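Techylectin-5A (Tachypleus tridentatus, PDB 1JC9) acts as an innate-immunity lectin that recognises acetyl group-containing substances and agglutinates human erythrocytes and both Gram-positive and Gram-negative bacteria. Local coordinates at residues Pro67-Thr72 against Ile130-Asn135; Pro46-Asp51 against Ile259-Phe264. One frame throughout, in Å; residues are numbered along the deposited sequence.

Interaction 1 of 2, residues Pro67-Thr72 against Ile130-Asn135; sequences PKSWMT and IFALTN
Leu-133 carries its CG beside its own backbone N and anti to the carbonyl carbon (chi1 -65°), a setting that swings the end of the side chain toward Pro-67 although its CB is directed neither at nor away from 67-72. CD2 is the branch that makes the touch, 3.9 Å from Pro-67 CB, an apolar contact with one side of the pyrrolidine ring. A second, looser meeting lies beside it: the methyl of Ala-132 faces Ser-69, with CB to CB at 4.2 Å. The two segments bury 132 Å² between them, both sides summed, a modest area. The polar link is indirect. One water accepts from Ser-69 N at 2.9 Å and donates to Ala-132 O, also at 2.9 Å, and so spans the two backbones alongside the apolar pairs. The shape of 67-72 puts that N-H within its range: a type I turn from Pro-67 to Trp-70, closed by Trp-70 N on Pro-67 O at 2.9 Å, leads into helix 70-73. Ser-69 sits at the N-cap position but makes no capping bond with its side chain. Its carbonyl O takes two donors, Thr-72 N and Thr-72 OG1, the hydroxyl arriving in the carbonyl plane at 3.0 Å. Val-73 of helix 70-73 also packs on both Pro-67 and Ala-132, and Lys-68 N bonds to Gln-136 OE1. Helix 127-136 thus receives this turn on one flank, while Ile-130 and Thr-134 pack against strand 152-162 of the fibrinogen-type domain and Asn-135 ND2 bonds to Ile-162 O.

Interaction 2 of 2, residues Pro46-Asp51 against Ile259-Phe264; sequences PTDCAD and IRPVEF
Ala-50, on the first turn of helix 49-54, comes up against the end of strand 250-261, its CA 6.5 Å from that of Arg-260. The strand gives way at Pro-261 to a type I turn reaching Phe-264, closed by a weak backbone bond from Phe-264 N to Pro-261 O. This bend brings proline ring and phenyl ring to one methyl: Ala-50 CB lies 3.6 Å from Pro-261 CD and 3.9 Å from Phe-264 CD1, meeting the phenyl ring obliquely. Phe-264 CD2 also stands 3.2 Å above one face of the Arg-260 guanidinium, offset toward its rim. In the fibrinogen C-terminal globular fold seen here, strand 250-261 runs antiparallel between 89-95 and 139-146, and the disulfide Cys-49 to Cys-80 joins the first helix to strand 76-81 of the same sheet. Asp-48 N-caps that helix. Its CG stands between the backbone N and the carbonyl carbon (chi1 61°), which turns OD1 back onto the helix: Asp-51 N reaches it nearly along the C-O axis at 2.9 Å (N-H...O angle 163°), and Ala-50 N adds a weak bond. OD2, 3.6 Å from Pro-261 CG, is held by Tyr-139 OH and a salt bridge to Arg-137, a pairing that probably keeps the carboxylate ionised beside the apolar ring.

How the interactions relate
From the N terminus the chain passes through 46-51, then 67-72, then 130-135, and ends its modelled course at 259-264. Interaction 2 therefore closes the outer loop, with 207 residues between its segments, and interaction 1 closes an inner loop of 57 residues nested within it; the two do not cross. Their centres are 13 Å apart, on the same side of the chain's centre, and they touch directly: Leu-133 CD2 packs 3.9 Å from Thr-47 O, and Lys-68 CG lies 4.2 Å from Thr-47 CG2. Interaction 1 ties the turn leading into helix 70-73 to helix 127-136, whereas interaction 2 brings the first helix to the final sheet strand.

Interaction 1 of 2, residues Pro67-Thr72 against Ile130-Asn135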
loop_
_atom_site.group_PDB
_atom_site.type_symbol
_atom_site.label_atom_id
_atom_site.label_comp_id
_atom_site.label_asym_id
_atom_site.label_seq_id
_atom_site.Cartn_x
_atom_site.Cartn_y
_atom_site.Cartn_z
ATOM N N PRO A 67 13.566 7.749 -10.316
ATOM C CA PRO A 67 12.620 8.779 -9.885
ATOM C C PRO A 67 13.316 10.140 -9.952
ATOM O O PRO A 67 14.550 10.214 -9.931
ATOM C CB PRO A 67 12.271 8.351 -8.459
ATOM C CG PRO A 67 13.490 7.622 -8.006
ATOM C CD PRO A 67 13.883 6.818 -9.223
ATOM N N LYS A 68 12.541 11.217 -10.044
ATOM C CA LYS A 68 13.148 12.535 -10.121
ATOM C C LYS A 68 14.033 12.835 -8.920
ATOM O O LYS A 68 14.967 13.624 -9.024
ATOM C CB LYS A 68 12.072 13.608 -10.287
ATOM C CG LYS A 68 11.378 13.520 -11.632
ATOM C CD LYS A 68 10.480 14.712 -11.893
ATOM C CE LYS A 68 9.866 14.620 -13.285
ATOM N NZ LYS A 68 8.997 15.788 -13.599
ATOM N N SER A 69 13.750 12.194 -7.790
ATOM C CA SER A 69 14.543 12.391 -6.576
ATOM C C SER A 69 15.624 11.323 -6.422
ATOM O O SER A 69 16.050 11.035 -5.301
ATOM C CB SER A 69 13.646 12.344 -5.333
ATOM O OG SER A 69 12.662 13.355 -5.370
ATOM N N TRP A 70 16.074 10.737 -7.528
ATOM C CA TRP A 70 17.087 9.685 -7.442
ATOM C C TRP A 70 18.354 10.114 -6.706
ATOM O O TRP A 70 19.026 9.285 -6.095
ATOM C CB TRP A 70 17.460 9.155 -8.837
ATOM C CG TRP A 70 18.195 10.132 -9.713
ATOM C CD1 TRP A 70 17.654 10.958 -10.654
ATOM C CD2 TRP A 70 19.605 10.389 -9.714
ATOM N NE1 TRP A 70 18.639 11.714 -11.244
ATOM C CE2 TRP A 70 19.846 11.386 -10.686
ATOM C CE3 TRP A 70 20.688 9.875 -8.985
ATOM C CZ2 TRP A 70 21.131 11.883 -10.951
ATOM C CZ3 TRP A 70 21.971 10.373 -9.248
ATOM C CH2 TRP A 70 22.176 11.367 -10.224
ATOM N N MET A 71 18.685 11.400 -6.753
ATOM C CA MET A 71 19.884 11.867 -6.073
ATOM C C MET A 71 19.876 11.546 -4.585
ATOM O O MET A 71 20.934 11.390 -3.981
ATOM C CB MET A 71 20.073 13.366 -6.286
ATOM C CG MET A 71 20.588 13.712 -7.668
ATOM S SD MET A 71 20.724 15.488 -7.930
ATOM C CE MET A 71 19.635 15.704 -9.357
ATOM N N THR A 72 18.690 11.432 -3.995
ATOM C CA THR A 72 18.603 11.113 -2.577
ATOM C C THR A 72 18.239 9.651 -2.320
ATOM O O THR A 72 18.986 8.948 -1.635
ATOM C CB THR A 72 17.591 12.029 -1.852
ATOM O OG1 THR A 72 16.275 11.805 -2.367
ATOM C CG2 THR A 72 17.965 13.484 -2.062
ATOM N N ILE A 130 8.023 5.912 -1.294
ATOM C CA ILE A 130 6.650 6.238 -1.657
ATOM C C ILE A 130 6.492 7.759 -1.678
ATOM O O ILE A 130 5.800 8.314 -2.539
ATOM C CB ILE A 130 5.653 5.590 -0.670
ATOM C CG1 ILE A 130 5.739 4.064 -0.800
ATOM C CG2 ILE A 130 4.236 6.083 -0.946
ATOM C CD1 ILE A 130 4.902 3.289 0.206
ATOM N N PHE A 131 7.134 8.435 -0.730
ATOM C CA PHE A 131 7.094 9.897 -0.689
ATOM C C PHE A 131 7.721 10.436 -1.981
ATOM O O PHE A 131 7.154 11.303 -2.647
ATOM C CB PHE A 131 7.894 10.424 0.510
ATOM C CG PHE A 131 8.321 11.862 0.369
ATOM C CD1 PHE A 131 7.414 12.899 0.573
ATOM C CD2 PHE A 131 9.625 12.173 -0.010
ATOM C CE1 PHE A 131 7.795 14.226 0.402
ATOM C CE2 PHE A 131 10.022 13.496 -0.186
ATOM C CZ PHE A 131 9.105 14.530 0.019
ATOM N N ALA A 132 8.892 9.908 -2.331
ATOM C CA ALA A 132 9.612 10.341 -3.528
ATOM C C ALA A 132 8.794 10.161 -4.804
ATOM O O ALA A 132 8.749 11.055 -5.649
ATOM C CB ALA A 132 10.936 9.583 -3.649
ATOM N N LEU A 133 8.151 9.007 -4.952
ATOM C CA LEU A 133 7.350 8.753 -6.142
ATOM C C LEU A 133 6.058 9.579 -6.199
ATOM O O LEU A 133 5.777 10.210 -7.220
ATOM C CB LEU A 133 7.019 7.263 -6.248
ATOM C CG LEU A 133 8.196 6.299 -6.466
ATOM C CD1 LEU A 133 7.690 4.866 -6.409
ATOM C CD2 LEU A 133 8.861 6.568 -7.807
ATOM N N THR A 134 5.284 9.593 -5.112
ATOM C CA THR A 134 4.016 10.329 -5.099
ATOM C C THR A 134 4.128 11.841 -5.184
ATOM O O THR A 134 3.144 12.528 -5.469
ATOM C CB THR A 134 3.159 9.973 -3.858
ATOM O OG1 THR A 134 3.887 10.254 -2.655
ATOM C CG2 THR A 134 2.785 8.499 -3.886
ATOM N N ASN A 135 5.322 12.369 -4.940
ATOM C CA ASN A 135 5.520 13.810 -5.006
ATOM C C ASN A 135 6.130 14.301 -6.320
ATOM O O ASN A 135 6.133 15.504 -6.572
ATOM C CB ASN A 135 6.379 14.279 -3.824
ATOM C CG ASN A 135 5.602 14.320 -2.513
ATOM O OD1 ASN A 135 5.252 15.391 -2.018
ATOM N ND2 ASN A 135 5.319 13.149 -1.951
HETATM O O HOH W 1 11.129 11.178 -7.269
#

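Interaction 2 of 2, residues Pro46-Asp51 against Ile259-Phe264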
loop_
_atom_site.group_PDB
_atom_site.type_symbol
_atom_site.label_atom_id
_atom_site.label_comp_id
_atom_site.label_asym_id
_atom_site.label_seq_id
_atom_site.Cartn_x
_atom_site.Cartn_y
_atom_site.Cartn_z
ATOM N N PRO A 46 13.346 6.622 -17.377
ATOM C CA PRO A 46 11.976 6.368 -16.902
ATOM C C PRO A 46 11.833 6.636 -15.399
ATOM O O PRO A 46 12.609 6.117 -14.596
ATOM C CB PRO A 46 11.752 4.904 -17.268
ATOM C CG PRO A 46 13.142 4.318 -17.172
ATOM C CD PRO A 46 13.994 5.375 -17.823
ATOM N N THR A 47 10.835 7.443 -15.029
ATOM C CA THR A 47 10.603 7.811 -13.631
ATOM C C THR A 47 9.656 6.889 -12.862
ATOM O O THR A 47 9.564 6.973 -11.631
ATOM C CB THR A 47 10.056 9.254 -13.527
ATOM O OG1 THR A 47 8.749 9.322 -14.116
ATOM C CG2 THR A 47 10.988 10.225 -14.249
ATOM N N ASP A 48 8.945 6.028 -13.586
ATOM C CA ASP A 48 8.013 5.083 -12.975
ATOM C C ASP A 48 7.577 4.054 -14.012
ATOM O O ASP A 48 8.073 4.050 -15.133
ATOM C CB ASP A 48 6.782 5.809 -12.408
ATOM C CG ASP A 48 5.994 6.553 -13.475
ATOM O OD1 ASP A 48 6.026 6.122 -14.647
ATOM O OD2 ASP A 48 5.330 7.561 -13.139
ATOM N N CYS A 49 6.640 3.186 -13.647
ATOM C CA CYS A 49 6.173 2.166 -14.573
ATOM C C CYS A 49 5.359 2.686 -15.763
ATOM O O CYS A 49 5.294 2.023 -16.796
ATOM C CB CYS A 49 5.367 1.118 -13.821
ATOM S SG CYS A 49 6.343 0.160 -12.626
ATOM N N ALA A 50 4.725 3.848 -15.624
ATOM C CA ALA A 50 3.960 4.405 -16.739
ATOM C C ALA A 50 4.951 4.768 -17.845
ATOM O O ALA A 50 4.685 4.539 -19.027
ATOM C CB ALA A 50 3.190 5.650 -16.290
ATOM N N ASP A 51 6.095 5.335 -17.452
ATOM C CA ASP A 51 7.136 5.700 -18.406
ATOM C C ASP A 51 7.679 4.440 -19.071
ATOM O O ASP A 51 7.916 4.415 -20.281
ATOM C CB ASP A 51 8.300 6.420 -17.710
ATOM C CG ASP A 51 7.974 7.855 -17.350
ATOM O OD1 ASP A 51 6.924 8.361 -17.790
ATOM O OD2 ASP A 51 8.782 8.480 -16.633
ATOM N N ILE A 259 0.270 2.488 -7.903
ATOM C CA ILE A 259 0.009 3.846 -8.361
ATOM C C ILE A 259 0.285 4.063 -9.848
ATOM O O ILE A 259 1.083 3.352 -10.457
ATOM C CB ILE A 259 0.808 4.873 -7.499
ATOM C CG1 ILE A 259 2.303 4.543 -7.479
ATOM C CG2 ILE A 259 0.321 4.817 -6.058
ATOM C CD1 ILE A 259 3.025 4.842 -8.749
ATOM N N ARG A 260 -0.405 5.040 -10.430
ATOM C CA ARG A 260 -0.261 5.387 -11.846
ATOM C C ARG A 260 -0.612 6.863 -11.981
ATOM O O ARG A 260 -1.512 7.351 -11.302
ATOM C CB ARG A 260 -1.219 4.551 -12.705
ATOM C CG ARG A 260 -1.059 4.753 -14.206
ATOM C CD ARG A 260 -1.832 3.708 -15.005
ATOM N NE ARG A 260 -3.271 3.948 -15.025
ATOM C CZ ARG A 260 -4.145 3.150 -15.636
ATOM N NH1 ARG A 260 -3.722 2.064 -16.272
ATOM N NH2 ARG A 260 -5.440 3.440 -15.622
ATOM N N PRO A 261 0.093 7.596 -12.856
ATOM C CA PRO A 261 -0.209 9.021 -13.015
ATOM C C PRO A 261 -1.662 9.269 -13.411
ATOM O O PRO A 261 -2.239 8.513 -14.192
ATOM C CB PRO A 261 0.768 9.466 -14.105
ATOM C CG PRO A 261 1.917 8.524 -13.941
ATOM C CD PRO A 261 1.216 7.199 -13.721
ATOM N N VAL A 262 -2.249 10.326 -12.861
ATOM C CA VAL A 262 -3.625 10.683 -13.175
ATOM C C VAL A 262 -3.757 10.991 -14.669
ATOM O O VAL A 262 -4.765 10.664 -15.291
ATOM C CB VAL A 262 -4.075 11.926 -12.366
ATOM C CG1 VAL A 262 -5.463 12.361 -12.803
ATOM C CG2 VAL A 262 -4.075 11.608 -10.881
ATOM N N GLU A 263 -2.728 11.609 -15.237
ATOM C CA GLU A 263 -2.717 11.980 -16.652
ATOM C C GLU A 263 -2.303 10.830 -17.571
ATOM O O GLU A 263 -1.700 11.065 -18.619
ATOM C CB GLU A 263 -1.754 13.152 -16.885
ATOM C CG GLU A 263 -1.923 14.348 -15.949
ATOM C CD GLU A 263 -1.592 14.026 -14.497
ATOM O OE1 GLU A 263 -0.489 13.489 -14.227
ATOM O OE2 GLU A 263 -2.438 14.316 -13.623
ATOM N N PHE A 264 -2.618 9.593 -17.195
ATOM C CA PHE A 264 -2.241 8.444 -18.016
ATOM C C PHE A 264 -3.246 8.188 -19.136
ATOM O O PHE A 264 -2.841 8.255 -20.316
ATOM C CB PHE A 264 -2.119 7.188 -17.147
ATOM C CG PHE A 264 -1.528 6.009 -17.866
ATOM C CD1 PHE A 264 -0.197 6.021 -18.271
ATOM C CD2 PHE A 264 -2.303 4.889 -18.148
ATOM C CE1 PHE A 264 0.356 4.934 -18.946
ATOM C CE2 PHE A 264 -1.761 3.797 -18.823
ATOM C CZ PHE A 264 -0.429 3.821 -19.222
#